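Local atomic coordinates of soluble lytic murein transglycosylase (Pseudomonas aeruginosa, PDB entry 5OHU), a protein that cleaves the glycan strands of bacterial peptidoglycan as a lytic transglycosylase, turning the cell-wall polymer over by both exolytic and endolytic action. Residues W97-W102 and P121-T126; C130-Y135 and H139-E144; D252-L257 and D290-P295; S284-F289 and T314-R319. All coordinates share one frame; numbering follows the deposited sequence.

The four contacts lie in the alpha-superhelix that makes up most of this ring-shaped, mainly alpha-helical chain, and they fall into two pairs. Contacts 1 and 2 come first along the chain, their centres about 17 Å apart; 121-126 leads into helix 126-138, which carries 130-135. Contacts 3 and 4 follow, about 10 Å apart between centres, with alternating segments: Asp290 continues directly from Phe289. The centres of contacts 1 and 4 are about 44 Å apart, on opposite sides of the chain's centre. Each joins parts near in sequence, helix to loop in contact 1 and neighbouring helices or their ends in the others; contact 4 also bonds to Trp586 and Thr601, in or close to the transglycosylase region.

Contact 1 of 4, residues W97-W102 and P121-T126; sequences WLKLRW and PKLNFT. With PO4 (phosphate ion), chain E.
Trp97, on the helix 95-108, meets Phe125 of the loop through the far side of its six-membered ring, CZ3 lying 3.6 Å from Phe125 CE1. The CB of Trp97 sets out away from the loop, and it is the length of the indole that brings the ring back to it. The two ring planes are inclined at 54°, an oblique pairing with centroids 5.2 Å apart, and Phe125 CZ sits over the rim of one indole face. Two residues on, Lys99 uses the base of its chain: its CB rests 4.1 Å from Leu123 CD1. The ammonium continues past this apolar patch to the carbonyl of Tyr118, so a long amphipathic chain suits a place at the border of the contact. These helices belong to an alpha-superhelix of successive short helices, as in Slt70, in which 121-126, opening with a short 3-10 turn, links helix 112-118 to helix 126-138; Phe125 is the N-cap residue of the latter. One turn after Trp97, Leu100 covers a face of the Phe125 ring. Its CG stands anti to the backbone N (chi1 172°), which carries CD2 over the middle of that ring, 4.0 Å from the centroid, as a CH-pi contact, while CB lies near CE2. The carbonyl oxygen of Leu123 sits above the opposite face, toward the rim. Beyond the loop, a phosphate probably from the crystallisation liquor accepts hydrogen bonds from Asn124 ND2 to its O2 at 2.9 Å and from Lys122 NZ to its O3 at 3.2 Å.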
# COMPACT_ATOMS: atom_id res chain seq x y z
N TRP A 97 16.41 16.24 2.01
CA TRP A 97 15.99 17.46 2.70
C TRP A 97 17.04 18.55 2.54
O TRP A 97 16.70 19.72 2.34
CB TRP A 97 15.73 17.17 4.19
CG TRP A 97 14.61 16.21 4.37
CD1 TRP A 97 14.72 14.91 4.79
CD2 TRP A 97 13.23 16.42 4.07
NE1 TRP A 97 13.48 14.32 4.81
CE2 TRP A 97 12.55 15.22 4.37
CE3 TRP A 97 12.50 17.52 3.61
CZ2 TRP A 97 11.17 15.09 4.20
CZ3 TRP A 97 11.12 17.38 3.45
CH2 TRP A 97 10.47 16.17 3.75
N LEU A 98 18.31 18.18 2.61
CA LEU A 98 19.37 19.15 2.37
C LEU A 98 19.29 19.70 0.95
O LEU A 98 19.51 20.89 0.73
CB LEU A 98 20.74 18.51 2.63
CG LEU A 98 21.98 19.34 2.25
CD1 LEU A 98 21.96 20.72 2.88
CD2 LEU A 98 23.27 18.61 2.60
N LYS A 99 18.98 18.85 -0.04
CA LYS A 99 18.92 19.36 -1.41
C LYS A 99 17.72 20.28 -1.59
O LYS A 99 17.82 21.31 -2.26
CB LYS A 99 18.86 18.22 -2.42
CG LYS A 99 20.10 17.31 -2.41
CD LYS A 99 20.07 16.34 -3.61
CE LYS A 99 20.24 17.08 -4.95
NZ LYS A 99 20.46 16.16 -6.13
N LEU A 100 16.59 19.91 -0.99
CA LEU A 100 15.41 20.77 -1.05
C LEU A 100 15.73 22.17 -0.53
O LEU A 100 15.48 23.17 -1.21
CB LEU A 100 14.28 20.14 -0.24
CG LEU A 100 13.04 21.01 -0.06
CD1 LEU A 100 12.38 21.26 -1.39
CD2 LEU A 100 12.06 20.34 0.93
N ARG A 101 16.31 22.24 0.66
CA ARG A 101 16.62 23.52 1.28
C ARG A 101 17.64 24.32 0.47
O ARG A 101 17.47 25.52 0.24
CB ARG A 101 17.15 23.28 2.68
CG ARG A 101 16.07 23.16 3.67
CD ARG A 101 16.52 22.34 4.82
NE ARG A 101 15.35 22.02 5.63
CZ ARG A 101 15.37 21.20 6.67
NH1 ARG A 101 16.51 20.61 7.00
NH2 ARG A 101 14.25 20.97 7.33
N TRP A 102 18.71 23.66 0.04
CA TRP A 102 19.72 24.36 -0.75
C TRP A 102 19.17 24.83 -2.09
O TRP A 102 19.33 26.00 -2.46
CB TRP A 102 20.92 23.46 -0.94
CG TRP A 102 22.06 24.14 -1.54
CD1 TRP A 102 22.61 25.32 -1.14
CD2 TRP A 102 22.83 23.69 -2.66
NE1 TRP A 102 23.66 25.64 -1.96
CE2 TRP A 102 23.82 24.65 -2.89
CE3 TRP A 102 22.76 22.57 -3.49
CZ2 TRP A 102 24.75 24.53 -3.92
CZ3 TRP A 102 23.68 22.44 -4.50
CH2 TRP A 102 24.67 23.41 -4.71
N PRO A 121 14.29 15.49 -10.49
CA PRO A 121 12.85 15.17 -10.48
C PRO A 121 12.49 14.02 -9.56
O PRO A 121 11.38 14.01 -8.99
CB PRO A 121 12.56 14.80 -11.94
CG PRO A 121 13.64 15.44 -12.74
CD PRO A 121 14.85 15.57 -11.85
N LYS A 122 13.39 13.06 -9.38
CA LYS A 122 13.09 11.88 -8.59
C LYS A 122 13.10 12.15 -7.10
O LYS A 122 12.79 11.24 -6.32
CB LYS A 122 14.06 10.75 -8.93
CG LYS A 122 13.84 10.19 -10.31
CD LYS A 122 12.33 10.08 -10.63
CE LYS A 122 11.94 10.90 -11.87
NZ LYS A 122 10.50 10.75 -12.20
N LEU A 123 13.43 13.37 -6.67
CA LEU A 123 13.21 13.71 -5.27
C LEU A 123 11.72 13.76 -4.92
O LEU A 123 11.37 13.63 -3.75
CB LEU A 123 13.87 15.04 -4.95
CG LEU A 123 15.39 14.94 -4.82
CD1 LEU A 123 16.00 16.32 -4.72
CD2 LEU A 123 15.79 14.05 -3.61
N ASN A 124 10.85 13.96 -5.90
CA ASN A 124 9.40 14.03 -5.66
C ASN A 124 9.04 15.17 -4.71
O ASN A 124 8.15 15.03 -3.87
CB ASN A 124 8.87 12.70 -5.12
CG ASN A 124 8.98 11.60 -6.13
OD1 ASN A 124 8.61 11.77 -7.29
ND2 ASN A 124 9.50 10.46 -5.70
N PHE A 125 9.73 16.30 -4.84
CA PHE A 125 9.32 17.54 -4.19
C PHE A 125 8.64 18.41 -5.23
O PHE A 125 9.30 18.95 -6.12
CB PHE A 125 10.51 18.26 -3.56
CG PHE A 125 11.06 17.57 -2.35
CD1 PHE A 125 10.26 17.35 -1.24
CD2 PHE A 125 12.39 17.16 -2.31
CE1 PHE A 125 10.78 16.72 -0.10
CE2 PHE A 125 12.91 16.54 -1.19
CZ PHE A 125 12.11 16.32 -0.08
N THR A 126 7.32 18.54 -5.13
CA THR A 126 6.57 19.41 -6.03
C THR A 126 7.14 20.82 -6.06
O THR A 126 7.13 21.47 -7.11
CB THR A 126 5.10 19.43 -5.59
OG1 THR A 126 4.56 18.12 -5.66
CG2 THR A 126 4.27 20.35 -6.48
P PO4 E . 9.50 8.45 -8.88
O1 PO4 E . 8.19 7.83 -8.47
O2 PO4 E . 10.43 8.51 -7.69
O3 PO4 E . 9.26 9.85 -9.41
O4 PO4 E . 10.13 7.63 -9.98

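Contact 2 of 4, residues C130-Y135 and H139-E144; sequences CLYGQY and HGQKAE. With PO4 (phosphate ion), chain F.
Tyr135 and His139 form the tight part of this contact, an offset stack in which the imidazole lies nearly parallel to the phenol, the planes 18° apart and the centroids separated by 4.1 Å. Tyr135 CE1 is over the centre of the imidazole, whereas His139 CB covers the phenol face nearer its rim and adds a CH-pi contact. The same histidine also reaches the backbone: ND1 donates to Tyr135 O at 2.9 Å, in the carbonyl plane and on a lone pair, although the bond is bent, with an angle of 138° at the hydrogen. A histidine suits this place because one flat ring can both stack and donate, and the bond restrains its rotation against the tyrosine. With CG anti to the backbone N (chi1 167°), the Tyr135 ring swings toward the turn after its helix.

The other side is looser. Gln141, the N-cap residue of helix 142-153, brings OE1 to the edge of the Tyr135 ring, 4.0 Å from CE2, and its NE2 stays 4.4 Å from Tyr132 OH. A phosphate ion, probably from the crystallisation liquor, lies beside these groups and accepts a hydrogen bond from Tyr132 OH to O1 at 2.8 Å.

The contact closes the turn of a helical hairpin, joining helix 126-138 to helix 142-153. Trp112 of helix 112-118 packs edge-to-face with His139, Tyr119 stacks on Tyr132, and the disulfide from Cys130 to Cys163 ties the hairpin's first helix to helix 161-172.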
# COMPACT_ATOMS: atom_id res chain seq x y z
N CYS A 130 8.19 22.89 -9.45
CA CYS A 130 7.67 24.21 -9.83
C CYS A 130 8.79 25.21 -10.06
O CYS A 130 8.74 25.96 -11.05
CB CYS A 130 6.69 24.69 -8.77
SG CYS A 130 5.14 23.76 -9.02
N LEU A 131 9.81 25.22 -9.20
CA LEU A 131 10.98 26.04 -9.45
C LEU A 131 11.63 25.66 -10.78
O LEU A 131 12.11 26.53 -11.51
CB LEU A 131 11.98 25.90 -8.30
CG LEU A 131 11.46 26.50 -6.99
CD1 LEU A 131 12.37 26.14 -5.82
CD2 LEU A 131 11.37 28.00 -7.14
N TYR A 132 11.63 24.37 -11.12
CA TYR A 132 12.22 23.97 -12.40
C TYR A 132 11.40 24.48 -13.57
O TYR A 132 11.97 24.93 -14.58
CB TYR A 132 12.35 22.45 -12.47
CG TYR A 132 13.05 21.96 -13.71
CD1 TYR A 132 14.37 22.33 -13.99
CD2 TYR A 132 12.39 21.11 -14.61
CE1 TYR A 132 15.02 21.87 -15.14
CE2 TYR A 132 13.01 20.64 -15.75
CZ TYR A 132 14.33 21.01 -16.01
OH TYR A 132 14.93 20.53 -17.15
N GLY A 133 10.07 24.43 -13.47
CA GLY A 133 9.24 25.06 -14.48
C GLY A 133 9.55 26.54 -14.65
O GLY A 133 9.62 27.04 -15.78
N GLN A 134 9.74 27.25 -13.54
CA GLN A 134 10.15 28.65 -13.63
C GLN A 134 11.46 28.79 -14.39
O GLN A 134 11.61 29.67 -15.25
CB GLN A 134 10.29 29.26 -12.22
CG GLN A 134 8.97 29.47 -11.47
CD GLN A 134 9.17 30.01 -10.05
OE1 GLN A 134 8.53 29.55 -9.10
NE2 GLN A 134 10.06 30.99 -9.90
N TYR A 135 12.43 27.92 -14.09
CA TYR A 135 13.68 27.96 -14.84
C TYR A 135 13.43 27.79 -16.34
O TYR A 135 14.03 28.49 -17.16
CB TYR A 135 14.63 26.87 -14.34
CG TYR A 135 15.80 26.66 -15.27
CD1 TYR A 135 16.96 27.43 -15.14
CD2 TYR A 135 15.75 25.73 -16.30
CE1 TYR A 135 18.02 27.26 -15.99
CE2 TYR A 135 16.82 25.55 -17.16
CZ TYR A 135 17.94 26.32 -17.00
OH TYR A 135 19.02 26.17 -17.82
N HIS A 139 14.37 30.52 -19.34
CA HIS A 139 15.63 30.16 -19.99
C HIS A 139 15.39 29.49 -21.33
O HIS A 139 16.03 28.49 -21.66
CB HIS A 139 16.49 29.27 -19.09
CG HIS A 139 17.04 29.97 -17.90
ND1 HIS A 139 16.28 30.26 -16.78
CD2 HIS A 139 18.28 30.46 -17.64
CE1 HIS A 139 17.03 30.88 -15.89
NE2 HIS A 139 18.25 31.01 -16.39
N GLY A 140 14.46 30.02 -22.11
CA GLY A 140 14.24 29.55 -23.46
C GLY A 140 13.70 28.14 -23.59
O GLY A 140 13.93 27.49 -24.61
N GLN A 141 12.99 27.65 -22.58
CA GLN A 141 12.35 26.35 -22.66
C GLN A 141 10.85 26.52 -22.43
O GLN A 141 10.27 25.85 -21.57
CB GLN A 141 12.95 25.39 -21.65
CG GLN A 141 14.07 24.51 -22.19
CD GLN A 141 14.57 23.51 -21.17
OE1 GLN A 141 15.56 23.75 -20.49
NE2 GLN A 141 13.88 22.38 -21.05
N LYS A 142 10.22 27.42 -23.19
CA LYS A 142 8.83 27.79 -22.92
C LYS A 142 7.90 26.62 -23.17
O LYS A 142 7.00 26.35 -22.37
CB LYS A 142 8.42 28.98 -23.77
CG LYS A 142 9.08 30.25 -23.33
CD LYS A 142 8.25 31.45 -23.65
CE LYS A 142 8.81 32.68 -22.96
NZ LYS A 142 8.64 32.57 -21.49
N ALA A 143 8.09 25.92 -24.28
CA ALA A 143 7.22 24.79 -24.59
C ALA A 143 7.29 23.75 -23.49
O ALA A 143 6.27 23.22 -23.06
CB ALA A 143 7.60 24.19 -25.94
N GLU A 144 8.50 23.45 -23.01
CA GLU A 144 8.63 22.50 -21.91
C GLU A 144 8.14 23.09 -20.60
O GLU A 144 7.61 22.36 -19.75
CB GLU A 144 10.08 22.02 -21.78
CG GLU A 144 10.62 21.32 -23.02
CD GLU A 144 11.45 22.24 -23.91
OE1 GLU A 144 11.00 23.36 -24.24
OE2 GLU A 144 12.58 21.84 -24.28
P PO4 F . 18.37 21.78 -18.97
O1 PO4 F . 17.05 21.94 -18.26
O2 PO4 F . 19.22 23.01 -18.79
O3 PO4 F . 18.14 21.55 -20.44
O4 PO4 F . 19.07 20.58 -18.37

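Contact 3 of 4, residues D252-L257 and D290-P295; sequences DPEKAL and DPRALP
Glu254 meets Arg292 through its aliphatic part, CG lying 3.7 Å from Arg292 NH2, where the starts of two helices of the alpha-superhelix come together at the surface. The two side chains cross at about a right angle. Further along, Leu257 CD2 lies 4.4 Å from Arg292 CB, so the arginine serves the contact with its hydrocarbon base as well as its charged end. The carboxylates of Glu254 and Asp290 are also neighbours, and a water bridges them, donating to Glu254 OE1 at 2.6 Å and to Asp290 OD2 at 2.8 Å; these two donated bonds probably ease the repulsion between the like charges.

What positions the arginine is Asp290, which it grips side-on in a salt bridge. Arg292 NH2 donates to Asp290 OD2 at 2.9 Å, and NE donates to OD1, each oxygen using its syn lone pair. The bend of the Arg292 chain at chi3 (-74°) folds the guanidinium back onto this carboxylate. Its positive charge, paired with Asp290, would be expected to favour the ionised form of that acid. An aspartate suits the turn that leads into the helix, its short side chain reaching the backbone N two residues on. Asp252 caps the other helix, accepting from Lys255 N from above its carboxylate plane. In the type I turn from Asp290 to Ala293, Asp290 OD1 takes a second donor, Arg292 N, at 2.8 Å on its anti side.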
# COMPACT_ATOMS: atom_id res chain seq x y z
N ASP A 252 -24.21 3.87 -3.56
CA ASP A 252 -25.51 3.44 -4.08
C ASP A 252 -25.41 3.16 -5.58
O ASP A 252 -25.97 3.88 -6.42
CB ASP A 252 -26.58 4.49 -3.78
CG ASP A 252 -27.99 3.92 -3.91
OD1 ASP A 252 -28.15 2.85 -4.53
OD2 ASP A 252 -28.93 4.56 -3.40
N PRO A 253 -24.74 2.06 -5.94
CA PRO A 253 -24.56 1.77 -7.38
C PRO A 253 -25.86 1.49 -8.11
O PRO A 253 -25.96 1.75 -9.32
CB PRO A 253 -23.65 0.53 -7.37
CG PRO A 253 -23.86 -0.07 -6.01
CD PRO A 253 -24.08 1.07 -5.08
N GLU A 254 -26.87 0.98 -7.40
CA GLU A 254 -28.17 0.74 -8.05
C GLU A 254 -28.82 2.05 -8.44
O GLU A 254 -29.33 2.18 -9.57
CB GLU A 254 -29.10 -0.07 -7.14
CG GLU A 254 -28.57 -1.45 -6.76
CD GLU A 254 -27.55 -1.42 -5.61
OE1 GLU A 254 -27.20 -2.51 -5.10
OE2 GLU A 254 -27.14 -0.29 -5.19
N LYS A 255 -28.82 3.05 -7.54
CA LYS A 255 -29.35 4.35 -7.90
C LYS A 255 -28.52 4.99 -9.02
O LYS A 255 -29.07 5.61 -9.93
CB LYS A 255 -29.41 5.27 -6.68
CG LYS A 255 -30.04 6.63 -6.98
CD LYS A 255 -29.53 7.72 -6.03
CE LYS A 255 -30.53 8.09 -4.92
NZ LYS A 255 -31.83 8.62 -5.44
N ALA A 256 -27.20 4.82 -8.96
CA ALA A 256 -26.34 5.39 -9.99
C ALA A 256 -26.64 4.79 -11.36
O ALA A 256 -26.63 5.50 -12.37
CB ALA A 256 -24.88 5.17 -9.61
N LEU A 257 -26.91 3.49 -11.40
CA LEU A 257 -27.21 2.83 -12.67
C LEU A 257 -28.53 3.32 -13.25
O LEU A 257 -28.62 3.59 -14.46
CB LEU A 257 -27.24 1.30 -12.47
CG LEU A 257 -27.48 0.50 -13.75
CD1 LEU A 257 -26.47 0.93 -14.80
CD2 LEU A 257 -27.37 -0.98 -13.50
N ASP A 290 -24.29 -8.21 -7.71
CA ASP A 290 -25.51 -7.93 -8.45
C ASP A 290 -25.27 -8.32 -9.90
O ASP A 290 -24.37 -7.75 -10.53
CB ASP A 290 -25.85 -6.44 -8.33
CG ASP A 290 -27.17 -6.05 -9.02
OD1 ASP A 290 -27.58 -6.67 -10.04
OD2 ASP A 290 -27.81 -5.10 -8.52
N PRO A 291 -26.01 -9.27 -10.46
CA PRO A 291 -25.70 -9.73 -11.83
C PRO A 291 -25.92 -8.66 -12.89
O PRO A 291 -25.47 -8.84 -14.03
CB PRO A 291 -26.66 -10.91 -12.03
CG PRO A 291 -27.84 -10.57 -11.14
CD PRO A 291 -27.22 -9.91 -9.92
N ARG A 292 -26.56 -7.54 -12.55
CA ARG A 292 -26.67 -6.45 -13.51
C ARG A 292 -25.30 -5.89 -13.88
O ARG A 292 -25.17 -5.27 -14.94
CB ARG A 292 -27.60 -5.36 -12.96
CG ARG A 292 -29.08 -5.75 -13.01
CD ARG A 292 -29.97 -4.67 -12.38
NE ARG A 292 -29.87 -4.67 -10.92
CZ ARG A 292 -30.60 -3.89 -10.12
NH1 ARG A 292 -31.48 -3.04 -10.64
NH2 ARG A 292 -30.42 -3.97 -8.81
N ALA A 293 -24.27 -6.12 -13.06
CA ALA A 293 -22.92 -5.66 -13.40
C ALA A 293 -22.40 -6.31 -14.67
O ALA A 293 -21.72 -5.66 -15.47
CB ALA A 293 -21.97 -5.94 -12.24
N LEU A 294 -22.71 -7.59 -14.87
CA LEU A 294 -22.11 -8.35 -15.98
C LEU A 294 -22.44 -7.80 -17.35
O LEU A 294 -21.51 -7.69 -18.16
CB LEU A 294 -22.53 -9.82 -15.90
CG LEU A 294 -21.85 -10.62 -14.79
CD1 LEU A 294 -22.55 -11.95 -14.68
CD2 LEU A 294 -20.37 -10.81 -15.10
N PRO A 295 -23.70 -7.52 -17.72
CA PRO A 295 -23.92 -6.96 -19.08
C PRO A 295 -23.25 -5.61 -19.26
O PRO A 295 -22.64 -5.34 -20.31
CB PRO A 295 -25.46 -6.86 -19.18
CG PRO A 295 -25.98 -7.87 -18.16
CD PRO A 295 -24.97 -7.81 -17.03
O HOH W 1 -27.82 -4.96 -5.77
O HOH W 2 -32.11 0.12 -9.82

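Contact 4 of 4, residues S284-F289 and T314-R319; sequences SLAKRF and TRLLLR
On one face of the Phe289 ring lies the guanidinium of Arg319, stacked flat with the planes 15° apart; on the opposite face the carbonyl oxygen of Lys287 sits over the centre. Arg319 CZ is 3.3 Å from Phe289 CE2 and 3.8 Å from the ring centroid, a cation-pi contact, and CD adds a CH-pi contact over the same face. The bend at chi2 (84°) carries the arginine chain across the ring face. Its NH1 and NH2 donate beyond the contact to Thr601 and to the carbonyl of Trp586, which should help hold the guanidinium flat on the phenyl.

Next to the stack, Leu316 packs between the helices with its two methyls: CD2 lies 3.8 Å from Ala286 CB and CD1 3.6 Å from Phe289 CA. The small alanine suits the place where the backbones come nearest, Ala286 and Leu316 having CA atoms 6.0 Å apart. Phe289, with positive phi, is the C-prime residue of a Schellman motif that ends helix 271-287.

That helix packs here against helix 307-319, while helix 293-300 covers Leu316 through Ala293 and Leu294, and the partners of Arg319, Trp586 and Thr601, tie the pair to the region of the transglycosylase domain.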
# COMPACT_ATOMS: atom_id res chain seq x y z
N SER A 284 -18.69 -1.39 -8.78
CA SER A 284 -19.35 -1.33 -7.48
C SER A 284 -20.55 -2.27 -7.42
O SER A 284 -20.82 -2.89 -6.38
CB SER A 284 -19.75 0.11 -7.16
OG SER A 284 -20.30 0.19 -5.86
N LEU A 285 -21.29 -2.43 -8.52
CA LEU A 285 -22.36 -3.42 -8.51
C LEU A 285 -21.80 -4.83 -8.31
O LEU A 285 -22.38 -5.64 -7.59
CB LEU A 285 -23.16 -3.37 -9.81
CG LEU A 285 -24.19 -2.26 -9.98
CD1 LEU A 285 -24.78 -2.30 -11.40
CD2 LEU A 285 -25.27 -2.39 -8.93
N ALA A 286 -20.69 -5.14 -8.98
CA ALA A 286 -20.15 -6.49 -8.91
C ALA A 286 -19.69 -6.82 -7.51
O ALA A 286 -19.83 -7.97 -7.07
CB ALA A 286 -18.99 -6.66 -9.90
N LYS A 287 -19.17 -5.84 -6.78
CA LYS A 287 -18.76 -6.08 -5.40
C LYS A 287 -19.95 -6.28 -4.48
O LYS A 287 -19.77 -6.76 -3.36
CB LYS A 287 -17.89 -4.93 -4.89
CG LYS A 287 -16.43 -5.07 -5.27
CD LYS A 287 -15.71 -3.71 -5.25
CE LYS A 287 -14.27 -3.88 -5.69
NZ LYS A 287 -13.47 -2.62 -5.49
N ARG A 288 -21.16 -5.98 -4.94
CA ARG A 288 -22.36 -6.35 -4.21
C ARG A 288 -23.00 -7.60 -4.76
O ARG A 288 -24.11 -7.97 -4.35
CB ARG A 288 -23.37 -5.20 -4.24
CG ARG A 288 -22.84 -3.96 -3.61
CD ARG A 288 -23.66 -2.81 -4.05
NE ARG A 288 -24.50 -2.27 -3.00
CZ ARG A 288 -24.11 -1.33 -2.15
NH1 ARG A 288 -22.88 -0.83 -2.22
NH2 ARG A 288 -24.95 -0.88 -1.22
N PHE A 289 -22.34 -8.25 -5.72
CA PHE A 289 -22.81 -9.51 -6.28
C PHE A 289 -24.14 -9.33 -7.03
O PHE A 289 -25.00 -10.21 -7.01
CB PHE A 289 -22.91 -10.58 -5.19
CG PHE A 289 -21.68 -10.61 -4.29
CD1 PHE A 289 -20.40 -10.64 -4.85
CD2 PHE A 289 -21.80 -10.59 -2.90
CE1 PHE A 289 -19.26 -10.67 -4.03
CE2 PHE A 289 -20.67 -10.62 -2.08
CZ PHE A 289 -19.39 -10.66 -2.65
N THR A 314 -14.91 -11.84 -13.56
CA THR A 314 -14.72 -13.27 -13.31
C THR A 314 -15.14 -13.66 -11.90
O THR A 314 -15.78 -14.70 -11.70
CB THR A 314 -13.26 -13.69 -13.54
OG1 THR A 314 -12.75 -13.10 -14.75
CG2 THR A 314 -13.16 -15.22 -13.66
N ARG A 315 -14.80 -12.83 -10.91
CA ARG A 315 -15.21 -13.10 -9.53
C ARG A 315 -16.73 -13.18 -9.42
O ARG A 315 -17.27 -14.08 -8.75
CB ARG A 315 -14.66 -12.01 -8.60
CG ARG A 315 -13.18 -12.18 -8.29
CD ARG A 315 -12.56 -10.99 -7.55
NE ARG A 315 -11.17 -11.33 -7.25
CZ ARG A 315 -10.15 -10.48 -7.27
NH1 ARG A 315 -10.34 -9.20 -7.57
NH2 ARG A 315 -8.93 -10.93 -7.00
N LEU A 316 -17.43 -12.27 -10.08
CA LEU A 316 -18.88 -12.24 -10.01
C LEU A 316 -19.47 -13.51 -10.62
O LEU A 316 -20.40 -14.10 -10.07
CB LEU A 316 -19.41 -10.99 -10.70
CG LEU A 316 -20.92 -10.77 -10.78
CD1 LEU A 316 -21.57 -10.87 -9.40
CD2 LEU A 316 -21.24 -9.41 -11.37
N LEU A 317 -18.93 -13.95 -11.76
CA LEU A 317 -19.40 -15.21 -12.34
C LEU A 317 -19.19 -16.36 -11.37
O LEU A 317 -20.05 -17.24 -11.25
CB LEU A 317 -18.68 -15.48 -13.67
CG LEU A 317 -19.08 -14.53 -14.80
CD1 LEU A 317 -18.07 -14.58 -15.94
CD2 LEU A 317 -20.50 -14.87 -15.29
N LEU A 318 -18.07 -16.37 -10.66
CA LEU A 318 -17.82 -17.42 -9.68
C LEU A 318 -18.80 -17.32 -8.52
O LEU A 318 -19.33 -18.34 -8.06
CB LEU A 318 -16.38 -17.32 -9.16
CG LEU A 318 -15.23 -17.60 -10.14
CD1 LEU A 318 -13.93 -17.21 -9.46
CD2 LEU A 318 -15.15 -19.05 -10.59
N ARG A 319 -19.07 -16.11 -8.04
CA ARG A 319 -20.06 -15.97 -6.97
C ARG A 319 -21.43 -16.45 -7.43
O ARG A 319 -22.21 -16.97 -6.63
CB ARG A 319 -20.14 -14.53 -6.49
CG ARG A 319 -20.98 -14.34 -5.22
CD ARG A 319 -20.18 -14.59 -3.95
NE ARG A 319 -20.95 -14.18 -2.78
CZ ARG A 319 -20.44 -13.90 -1.59
NH1 ARG A 319 -19.13 -13.97 -1.38
NH2 ARG A 319 -21.23 -13.55 -0.59